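Uracil-DNA glycosylase (Sulfolobus tokodaii str. 7, PDB 4ZBY) belongs to the uracil-DNA glycosylase superfamily and, in this model, holds uracil and an iron/sulfur cluster in separate pockets of a single chain. Local coordinates at residues E9-C14 / A26-G31; C17-F22 / E96-A101; V83-P88 / S103-R108. One frame throughout, in Å; residues are numbered along the deposited sequence. Where two conformers were deposited one is given.

Interaction 1: E9-C14 / A26-G31. With SF4 (iron/sulfur cluster), chain B.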
loop_
_atom_site.group_PDB
_atom_site.type_symbol
_atom_site.label_atom_id
_atom_site.label_comp_id
_atom_site.label_asym_id
_atom_site.label_seq_id
_atom_site.Cartn_x
_atom_site.Cartn_y
_atom_site.Cartn_z
ATOM N N GLU A 9 4.139 -12.940 -11.599
ATOM C CA GLU A 9 4.407 -14.361 -11.759
ATOM C C GLU A 9 5.226 -14.934 -10.625
ATOM O O GLU A 9 4.952 -16.033 -10.145
ATOM C CB GLU A 9 5.133 -14.605 -13.069
ATOM C CG GLU A 9 4.226 -14.378 -14.245
ATOM C CD GLU A 9 2.901 -15.099 -14.065
ATOM O OE1 GLU A 9 2.906 -16.356 -14.069
ATOM O OE2 GLU A 9 1.865 -14.410 -13.887
ATOM N N GLU A 10 6.241 -14.184 -10.209
ATOM C CA GLU A 10 7.129 -14.625 -9.141
ATOM C C GLU A 10 6.383 -14.718 -7.834
ATOM O O GLU A 10 6.557 -15.690 -7.111
ATOM C CB GLU A 10 8.312 -13.674 -8.986
ATOM C CG GLU A 10 9.264 -13.700 -10.177
ATOM C CD GLU A 10 10.474 -12.826 -9.956
ATOM O OE1 GLU A 10 10.799 -12.567 -8.777
ATOM O OE2 GLU A 10 11.103 -12.396 -10.965
ATOM N N VAL A 11 5.576 -13.701 -7.532
ATOM C CA VAL A 11 4.825 -13.676 -6.268
ATOM C C VAL A 11 3.840 -14.849 -6.206
ATOM O O VAL A 11 3.732 -15.524 -5.187
ATOM C CB VAL A 11 4.075 -12.360 -6.091
ATOM C CG1 VAL A 11 2.982 -12.476 -4.990
ATOM C CG2 VAL A 11 5.063 -11.241 -5.743
ATOM N N ILE A 12 3.147 -15.104 -7.312
ATOM C CA ILE A 12 2.111 -16.135 -7.319
ATOM C C ILE A 12 2.674 -17.518 -7.004
ATOM O O ILE A 12 1.986 -18.358 -6.398
ATOM C CB ILE A 12 1.382 -16.125 -8.659
ATOM C CG1 ILE A 12 0.374 -14.959 -8.661
ATOM C CG2 ILE A 12 0.705 -17.465 -8.934
ATOM C CD1 ILE A 12 -0.246 -14.725 -10.030
ATOM N N SER A 13 3.934 -17.749 -7.355
ATOM C CA SER A 13 4.566 -19.037 -7.034
ATOM C C SER A 13 5.646 -18.962 -5.972
ATOM O O SER A 13 6.401 -19.928 -5.797
ATOM C CB SER A 13 5.178 -19.648 -8.287
ATOM O OG SER A 13 4.168 -19.996 -9.205
ATOM N N CYS A 14 5.723 -17.826 -5.284
ATOM C CA CYS A 14 6.820 -17.552 -4.353
ATOM C C CYS A 14 6.829 -18.422 -3.112
ATOM O O CYS A 14 5.794 -18.631 -2.485
ATOM C CB CYS A 14 6.762 -16.089 -3.916
ATOM S SG CYS A 14 8.181 -15.598 -2.937
ATOM N N ALA A 26 -1.345 -16.012 -3.277
ATOM C CA ALA A 26 -0.494 -14.845 -3.007
ATOM C C ALA A 26 -1.194 -13.656 -3.636
ATOM O O ALA A 26 -1.997 -13.840 -4.556
ATOM C CB ALA A 26 0.902 -15.030 -3.602
ATOM N N VAL A 27 -0.861 -12.446 -3.187
ATOM C CA VAL A 27 -1.531 -11.234 -3.650
ATOM C C VAL A 27 -0.492 -10.217 -4.091
ATOM O O VAL A 27 -0.018 -9.402 -3.258
ATOM C CB VAL A 27 -2.419 -10.632 -2.520
ATOM C CG1 VAL A 27 -3.193 -9.428 -2.999
ATOM C CG2 VAL A 27 -3.407 -11.704 -1.969
ATOM N N PRO A 28 -0.128 -10.225 -5.389
ATOM C CA PRO A 28 0.925 -9.314 -5.855
ATOM C C PRO A 28 0.493 -7.841 -5.904
ATOM O O PRO A 28 1.331 -6.951 -5.723
ATOM C CB PRO A 28 1.256 -9.821 -7.269
ATOM C CG PRO A 28 0.116 -10.658 -7.676
ATOM C CD PRO A 28 -0.478 -11.243 -6.388
ATOM N N GLY A 29 -0.793 -7.582 -6.064
ATOM C CA GLY A 29 -1.249 -6.204 -6.218
ATOM C C GLY A 29 -1.834 -6.076 -7.603
ATOM O O GLY A 29 -1.576 -6.920 -8.450
ATOM N N GLU A 30 -2.596 -5.008 -7.835
ATOM C CA GLU A 30 -3.241 -4.827 -9.124
ATOM C C GLU A 30 -3.418 -3.342 -9.420
ATOM O O GLU A 30 -3.516 -2.523 -8.494
ATOM C CB GLU A 30 -4.590 -5.570 -9.156
ATOM C CG GLU A 30 -5.660 -5.029 -8.221
ATOM C CD GLU A 30 -6.917 -5.904 -8.158
ATOM O OE1 GLU A 30 -6.953 -6.983 -8.783
ATOM O OE2 GLU A 30 -7.876 -5.494 -7.479
ATOM N N GLY A 31 -3.459 -2.999 -10.708
ATOM C CA GLY A 31 -3.760 -1.645 -11.093
ATOM C C GLY A 31 -2.943 -1.160 -12.259
ATOM O O GLY A 31 -2.242 -1.930 -12.926
HETATM FE FE1 SF4 B . 6.676 -14.595 1.582
HETATM FE FE2 SF4 B . 6.926 -14.787 -1.067
HETATM FE FE3 SF4 B . 4.471 -14.614 0.032
HETATM FE FE4 SF4 B . 6.087 -12.495 0.021
HETATM S S1 SF4 B . 5.164 -13.500 -1.796
HETATM S S2 SF4 B . 4.854 -13.212 1.756
HETATM S S3 SF4 B . 8.133 -13.474 0.292
HETATM S S4 SF4 B . 6.006 -16.316 0.325
HETATM O O HOH W 1 -0.642 -17.870 -5.363
#
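Val11 rests on Ala26 and Pro28 where the last turn of helix 4-12 packs against the loop leading into edge strand 30-31 of the mixed sheet, next to the iron/sulfur site of this superfamily member. Apolar contacts carry most of the junction. CG1 of Val11 stands anti to the backbone N (chi1 164°), which sends this one methyl between the two loop residues, 3.6 Å from Ala26 CB and 3.9 Å from Pro28 CB. Alanine suits its place because its short side chain can lie close under the helix backbone, with CB 3.3 Å from Val11 O. Toward the exposed border, Ile12 CG1 reaches Pro28 CG at 4.4 Å.

The polar link is indirect. No hydrogen bond joins the two segments; instead one water donates to Ile12 O and accepts from Ala26 N, at 2.9 Å each, so a carbonyl near the helix end is tied to the loop. Val11 O takes the backbone N-H of Cys14 as the chain leaves the helix.

Cys14, brought round by that turn, binds the cluster, with SG anti to its own N and 2.4 Å from iron FE2.

Interaction 2: C17-F22 / E96-A101. With SF4 (iron/sulfur cluster), chain B.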
loop_
_atom_site.group_PDB
_atom_site.type_symbol
_atom_site.label_atom_id
_atom_site.label_comp_id
_atom_site.label_asym_id
_atom_site.label_seq_id
_atom_site.Cartn_x
_atom_site.Cartn_y
_atom_site.Cartn_z
ATOM N N CYS A 17 9.399 -16.944 1.863
ATOM C CA CYS A 17 9.287 -16.948 3.320
ATOM C C CYS A 17 8.248 -17.965 3.762
ATOM O O CYS A 17 7.589 -18.580 2.932
ATOM C CB CYS A 17 8.951 -15.561 3.870
ATOM S SG CYS A 17 7.229 -15.092 3.757
ATOM N N LYS A 18 8.120 -18.181 5.071
ATOM C CA LYS A 18 7.270 -19.268 5.530
ATOM C C LYS A 18 5.774 -19.033 5.315
ATOM O O LYS A 18 4.965 -19.942 5.509
ATOM C CB LYS A 18 7.544 -19.546 7.019
ATOM C CG LYS A 18 7.232 -18.383 7.931
ATOM C CD LYS A 18 7.613 -18.693 9.384
ATOM C CE LYS A 18 7.345 -17.501 10.284
ATOM N NZ LYS A 18 8.104 -16.268 9.885
ATOM N N LEU A 19 5.391 -17.839 4.886
ATOM C CA LEU A 19 3.973 -17.560 4.705
ATOM C C LEU A 19 3.341 -18.345 3.559
ATOM O O LEU A 19 2.110 -18.489 3.525
ATOM C CB LEU A 19 3.734 -16.066 4.464
ATOM C CG LEU A 19 4.108 -15.165 5.645
ATOM C CD1 LEU A 19 3.738 -13.697 5.439
ATOM C CD2 LEU A 19 3.481 -15.753 6.924
ATOM N N TRP A 20 4.158 -18.842 2.628
ATOM C CA TRP A 20 3.588 -19.506 1.459
ATOM C C TRP A 20 2.770 -20.721 1.868
ATOM O O TRP A 20 1.781 -21.038 1.222
ATOM C CB TRP A 20 4.683 -19.908 0.452
ATOM C CG TRP A 20 5.401 -21.192 0.819
ATOM C CD1 TRP A 20 6.535 -21.313 1.565
ATOM C CD2 TRP A 20 5.020 -22.522 0.449
ATOM N NE1 TRP A 20 6.888 -22.635 1.682
ATOM C CE2 TRP A 20 5.973 -23.398 1.003
ATOM C CE3 TRP A 20 3.969 -23.056 -0.301
ATOM C CZ2 TRP A 20 5.902 -24.774 0.832
ATOM C CZ3 TRP A 20 3.898 -24.418 -0.464
ATOM C CH2 TRP A 20 4.862 -25.264 0.095
ATOM N N GLN A 21 3.171 -21.399 2.946
ATOM C CA GLN A 21 2.548 -22.646 3.318
ATOM C C GLN A 21 1.085 -22.527 3.724
ATOM O O GLN A 21 0.354 -23.513 3.682
ATOM C CB GLN A 21 3.343 -23.305 4.457
ATOM C CG GLN A 21 3.243 -22.565 5.773
ATOM C CD GLN A 21 4.197 -23.110 6.829
ATOM O OE1 GLN A 21 3.938 -24.150 7.451
ATOM N NE2 GLN A 21 5.302 -22.403 7.045
ATOM N N PHE A 22 0.660 -21.326 4.098
ATOM C CA PHE A 22 -0.683 -21.117 4.625
ATOM C C PHE A 22 -1.681 -20.650 3.568
ATOM O O PHE A 22 -2.907 -20.719 3.764
ATOM C CB PHE A 22 -0.652 -20.072 5.745
ATOM C CG PHE A 22 0.335 -20.375 6.834
ATOM C CD1 PHE A 22 0.206 -21.525 7.607
ATOM C CD2 PHE A 22 1.378 -19.497 7.094
ATOM C CE1 PHE A 22 1.126 -21.809 8.620
ATOM C CE2 PHE A 22 2.290 -19.758 8.095
ATOM C CZ PHE A 22 2.165 -20.915 8.865
ATOM N N GLU A 96 9.329 -9.651 11.022
ATOM C CA GLU A 96 10.307 -8.809 10.347
ATOM C C GLU A 96 10.995 -9.595 9.232
ATOM O O GLU A 96 11.243 -9.037 8.165
ATOM C CB GLU A 96 11.338 -8.239 11.333
ATOM C CG GLU A 96 10.819 -7.082 12.206
ATOM C CD GLU A 96 10.237 -5.910 11.410
ATOM O OE1 GLU A 96 10.736 -5.594 10.305
ATOM O OE2 GLU A 96 9.263 -5.296 11.893
ATOM N N ASP A 97 11.267 -10.880 9.457
ATOM C CA ASP A 97 11.918 -11.686 8.431
ATOM C C ASP A 97 11.001 -11.868 7.219
ATOM O O ASP A 97 11.469 -12.116 6.105
ATOM C CB ASP A 97 12.357 -13.046 8.983
ATOM C CG ASP A 97 11.203 -14.026 9.142
ATOM O OD1 ASP A 97 10.214 -13.679 9.807
ATOM O OD2 ASP A 97 11.285 -15.156 8.609
ATOM N N GLU A 98 9.696 -11.732 7.430
ATOM C CA GLU A 98 8.755 -11.847 6.320
ATOM C C GLU A 98 8.737 -10.540 5.525
ATOM O O GLU A 98 8.693 -10.547 4.293
ATOM C CB GLU A 98 7.360 -12.225 6.839
ATOM C CG GLU A 98 7.324 -13.652 7.385
ATOM C CD GLU A 98 6.188 -13.905 8.365
ATOM O OE1 GLU A 98 5.389 -12.980 8.635
ATOM O OE2 GLU A 98 6.102 -15.059 8.830
ATOM N N ILE A 99 8.803 -9.417 6.226
ATOM C CA ILE A 99 8.880 -8.128 5.545
ATOM C C ILE A 99 10.193 -8.045 4.771
ATOM O O ILE A 99 10.214 -7.617 3.616
ATOM C CB ILE A 99 8.755 -6.969 6.538
ATOM C CG1 ILE A 99 7.311 -6.881 7.043
ATOM C CG2 ILE A 99 9.141 -5.622 5.879
ATOM C CD1 ILE A 99 7.137 -5.993 8.261
ATOM N N THR A 100 11.280 -8.470 5.403
ATOM C CA THR A 100 12.586 -8.490 4.751
ATOM C C THR A 100 12.571 -9.361 3.490
ATOM O O THR A 100 13.121 -8.976 2.454
ATOM C CB THR A 100 13.687 -8.984 5.718
ATOM O OG1 THR A 100 13.831 -8.042 6.786
ATOM C CG2 THR A 100 15.011 -9.113 4.999
ATOM N N ALA A 101 11.901 -10.507 3.559
ATOM C CA ALA A 101 11.860 -11.438 2.430
ATOM C C ALA A 101 11.007 -10.932 1.277
ATOM O O ALA A 101 11.345 -11.125 0.110
ATOM C CB ALA A 101 11.351 -12.802 2.882
HETATM FE FE1 SF4 B . 6.676 -14.595 1.582
HETATM FE FE2 SF4 B . 6.926 -14.787 -1.067
HETATM FE FE3 SF4 B . 4.471 -14.614 0.032
HETATM FE FE4 SF4 B . 6.087 -12.495 0.021
HETATM S S1 SF4 B . 5.164 -13.500 -1.796
HETATM S S2 SF4 B . 4.854 -13.212 1.756
HETATM S S3 SF4 B . 8.133 -13.474 0.292
HETATM S S4 SF4 B . 6.006 -16.316 0.325
HETATM O O HOH W 2 10.179 -17.109 6.857
#
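Glu98 OE2 is gripped by two cations: Lys18 NZ, at 2.6 Å in a charged hydrogen bond, and the guanidinium of Arg92. The lysine comes from above the carboxylate plane, about 40° out of it. Its chain runs extended as far as CE and then bends at chi4 (-59°), which turns the ammonium onto Glu98; the two side chains cross at about a right angle. The same nitrogen makes a longer salt bridge to Asp97 OD1 at 3.3 Å, giving a three-residue network at the outer side of the contact. A water adds a second link, accepting from Lys18 N and donating to Asp97 OD2. The other oxygen, Glu98 OE1, is held by the backbone N of Glu95, just before the helix begins, so both ends of the carboxylate are fixed and its rotation is restrained.

Leu19 packs its methyls against the same carboxylate, CD2 lying 3.3 Å from Glu98 OE2. The apolar pair is Cys17 CB with the small Ala101 CB, at 3.8 Å. Cysteine suits this place because its SG binds iron FE1 at 2.3 Å. That sulfur also receives the N-H of Leu19 at 3.5 Å, nearly straight at 163°, a bond that would be expected to stabilise the negative thiolate. Leu19 and Trp20 lie against cluster sulfurs.

The 3-10 turn 18-21 lies in the loop between helix 4-12 and strand 30-31 and docks, through Lys18 and Leu19, on the first turns of helix 96-113.

Interaction 3: V83-P88 / S103-R108; sequences VVKCRP and SPYLDR. With SF4 (iron/sulfur cluster), chain B.
Lys85 reaches across to Tyr105 and Leu106 with its aliphatic carbons and its ammonium in turn. CG is anti to the carbonyl carbon (chi1 -68°) and the middle of the chain is nearly extended, which carries CD and CE past Tyr105 CB, CE at 3.9 Å; the two side chains cross obliquely. A bend at chi4 (63°) then swings NZ alone aside. NZ ends near Leu106, where a water ties it to the helix. This water accepts from Lys85 NZ at 2.8 Å and weakly from Leu106 N, and donates to Val83 O at 2.8 Å. It thereby joins the loop to a helical turn that is kinked, the backbone N of Pro104 and that of Tyr105 having no bond to the turn before.

The Tyr105 ring comes up to the cluster, CE2 3.9 Å from sulfur S1, and meets that sulfur obliquely. Leu106 holds CG anti to its backbone N (chi1 177°), which brings CD2 to 4.1 Å from Val83 CA. Leucine's branched apolar end suits this buried place, where CD2 meets both CA and CG2 of Val83.

Val84 turns away from the helix and sets CG1 3.7 Å from cluster sulfur S2. Next to it Cys86 SG binds iron FE3 at 2.3 Å.

A buried ammonium needs polar company, and Lys85 has it. Four oxygens surround NZ, those of the water, Asn82 O, Thr81 OG1 and Gln109 OE1. They outnumber its three N-H groups, so at least one N-H must be shared if all four bonds are made at once. Among these oxygens the amine probably stays protonated, while the long chain lets carbon pack beside Tyr105.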
loop_
_atom_site.group_PDB
_atom_site.type_symbol
_atom_site.label_atom_id
_atom_site.label_comp_id
_atom_site.label_asym_id
_atom_site.label_seq_id
_atom_site.Cartn_x
_atom_site.Cartn_y
_atom_site.Cartn_z
ATOM N N VAL A 83 3.038 -4.408 1.579
ATOM C CA VAL A 83 4.459 -4.647 1.800
ATOM C C VAL A 83 4.747 -6.159 1.881
ATOM O O VAL A 83 5.809 -6.617 1.447
ATOM C CB VAL A 83 4.951 -3.904 3.069
ATOM C CG1 VAL A 83 4.218 -4.396 4.304
ATOM C CG2 VAL A 83 6.460 -4.042 3.233
ATOM N N VAL A 84 3.791 -6.937 2.403
ATOM C CA VAL A 84 3.893 -8.383 2.412
ATOM C C VAL A 84 2.730 -8.925 1.587
ATOM O O VAL A 84 1.611 -8.404 1.666
ATOM C CB VAL A 84 3.856 -8.937 3.854
ATOM C CG1 VAL A 84 3.604 -10.433 3.883
ATOM C CG2 VAL A 84 5.192 -8.606 4.532
ATOM N N LYS A 85 2.994 -9.947 0.786
ATOM C CA LYS A 85 2.001 -10.334 -0.202
ATOM C C LYS A 85 1.273 -11.666 0.048
ATOM O O LYS A 85 0.419 -12.087 -0.754
ATOM C CB LYS A 85 2.666 -10.290 -1.581
ATOM C CG LYS A 85 3.003 -8.822 -1.953
ATOM C CD LYS A 85 4.070 -8.753 -3.010
ATOM C CE LYS A 85 3.996 -7.454 -3.778
ATOM N NZ LYS A 85 4.243 -6.219 -2.969
ATOM N N CYS A 86 1.543 -12.299 1.190
ATOM C CA CYS A 86 0.757 -13.449 1.623
ATOM C C CYS A 86 0.155 -13.192 2.993
ATOM O O CYS A 86 0.709 -12.448 3.782
ATOM C CB CYS A 86 1.603 -14.713 1.676
ATOM S SG CYS A 86 2.203 -15.122 0.007
ATOM N N ARG A 87 -1.006 -13.790 3.228
ATOM C CA ARG A 87 -1.721 -13.657 4.513
ATOM C C ARG A 87 -0.999 -14.337 5.665
ATOM O O ARG A 87 -0.818 -15.543 5.660
ATOM C CB ARG A 87 -3.125 -14.256 4.389
ATOM C CG ARG A 87 -4.008 -14.073 5.617
ATOM C CD ARG A 87 -5.156 -15.068 5.602
ATOM N NE ARG A 87 -6.135 -14.760 6.639
ATOM C CZ ARG A 87 -7.171 -15.536 6.946
ATOM N NH1 ARG A 87 -8.008 -15.168 7.902
ATOM N NH2 ARG A 87 -7.372 -16.674 6.295
ATOM N N PRO A 88 -0.617 -13.567 6.684
ATOM C CA PRO A 88 -0.029 -14.235 7.844
ATOM C C PRO A 88 -1.095 -15.032 8.564
ATOM O O PRO A 88 -2.261 -14.650 8.529
ATOM C CB PRO A 88 0.490 -13.075 8.701
ATOM C CG PRO A 88 0.686 -11.942 7.716
ATOM C CD PRO A 88 -0.442 -12.104 6.720
ATOM N N SER A 103 9.617 -7.646 0.847
ATOM C CA SER A 103 9.648 -6.252 0.423
ATOM C C SER A 103 10.427 -5.963 -0.883
ATOM O O SER A 103 10.104 -4.985 -1.555
ATOM C CB SER A 103 10.178 -5.366 1.556
ATOM O OG SER A 103 11.489 -5.705 1.937
ATOM N N PRO A 104 11.401 -6.813 -1.281
ATOM C CA PRO A 104 12.018 -6.492 -2.577
ATOM C C PRO A 104 11.028 -6.480 -3.743
ATOM O O PRO A 104 11.282 -5.783 -4.736
ATOM C CB PRO A 104 13.052 -7.601 -2.755
ATOM C CG PRO A 104 13.472 -7.926 -1.353
ATOM C CD PRO A 104 12.178 -7.841 -0.561
ATOM N N TYR A 105 9.915 -7.204 -3.623
ATOM C CA TYR A 105 8.871 -7.141 -4.647
ATOM C C TYR A 105 8.268 -5.752 -4.701
ATOM O O TYR A 105 8.080 -5.204 -5.779
ATOM C CB TYR A 105 7.754 -8.155 -4.374
ATOM C CG TYR A 105 8.142 -9.618 -4.560
ATOM C CD1 TYR A 105 8.808 -10.027 -5.710
ATOM C CD2 TYR A 105 7.815 -10.580 -3.595
ATOM C CE1 TYR A 105 9.126 -11.353 -5.929
ATOM C CE2 TYR A 105 8.132 -11.918 -3.796
ATOM C CZ TYR A 105 8.795 -12.291 -4.981
ATOM O OH TYR A 105 9.140 -13.603 -5.216
ATOM N N LEU A 106 7.956 -5.188 -3.536
ATOM C CA LEU A 106 7.428 -3.816 -3.502
ATOM C C LEU A 106 8.440 -2.787 -4.070
ATOM O O LEU A 106 8.064 -1.904 -4.837
ATOM C CB LEU A 106 7.049 -3.449 -2.070
ATOM C CG LEU A 106 6.547 -2.017 -1.856
ATOM C CD1 LEU A 106 5.289 -1.801 -2.650
ATOM C CD2 LEU A 106 6.296 -1.761 -0.372
ATOM N N ASP A 107 9.699 -2.910 -3.666
ATOM C CA ASP A 107 10.787 -2.084 -4.202
ATOM C C ASP A 107 10.753 -2.126 -5.725
ATOM O O ASP A 107 10.863 -1.099 -6.395
ATOM C CB ASP A 107 12.159 -2.567 -3.740
ATOM C CG ASP A 107 12.376 -2.429 -2.255
ATOM O OD1 ASP A 107 11.631 -1.690 -1.587
ATOM O OD2 ASP A 107 13.323 -3.058 -1.762
ATOM N N ARG A 108 10.612 -3.333 -6.266
ATOM C CA ARG A 108 10.626 -3.510 -7.716
ATOM C C ARG A 108 9.398 -2.893 -8.356
ATOM O O ARG A 108 9.476 -2.339 -9.464
ATOM C CB ARG A 108 10.726 -4.993 -8.067
ATOM C CG ARG A 108 12.095 -5.569 -7.736
ATOM C CD ARG A 108 12.122 -7.095 -7.806
ATOM N NE ARG A 108 11.693 -7.620 -9.102
ATOM C CZ ARG A 108 11.486 -8.911 -9.331
ATOM N NH1 ARG A 108 11.669 -9.780 -8.344
ATOM N NH2 ARG A 108 11.094 -9.332 -10.528
HETATM FE FE1 SF4 B . 6.676 -14.595 1.582
HETATM FE FE2 SF4 B . 6.926 -14.787 -1.067
HETATM FE FE3 SF4 B . 4.471 -14.614 0.032
HETATM FE FE4 SF4 B . 6.087 -12.495 0.021
HETATM S S1 SF4 B . 5.164 -13.500 -1.796
HETATM S S2 SF4 B . 4.854 -13.212 1.756
HETATM S S3 SF4 B . 8.133 -13.474 0.292
HETATM S S4 SF4 B . 6.006 -16.316 0.325
HETATM O O HOH W 3 6.421 -6.734 -1.246
#

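How the interactions relate
The three contacts surround one iron/sulfur cluster, each supplying one cysteine to a different iron. Interactions 1 and 2 have centres about 14 Å apart, each about 9 Å from that of interaction 3, which is nearest the chain's centre. Interactions 2 and 3 use successive turns of helix 96-113. Along the chain the segments of interaction 2 alternate with those of interactions 1 and 3, while interaction 1 closes before interaction 3 opens. Direct links join them: Val27 N probably bonds to Lys85 O, Glu10 pairs with Arg108, and Leu19 packs on Val84. Both by these contacts and through the cluster, the N-terminal helix and loop are fastened to helix 96-113 and the loop after strand 79-82.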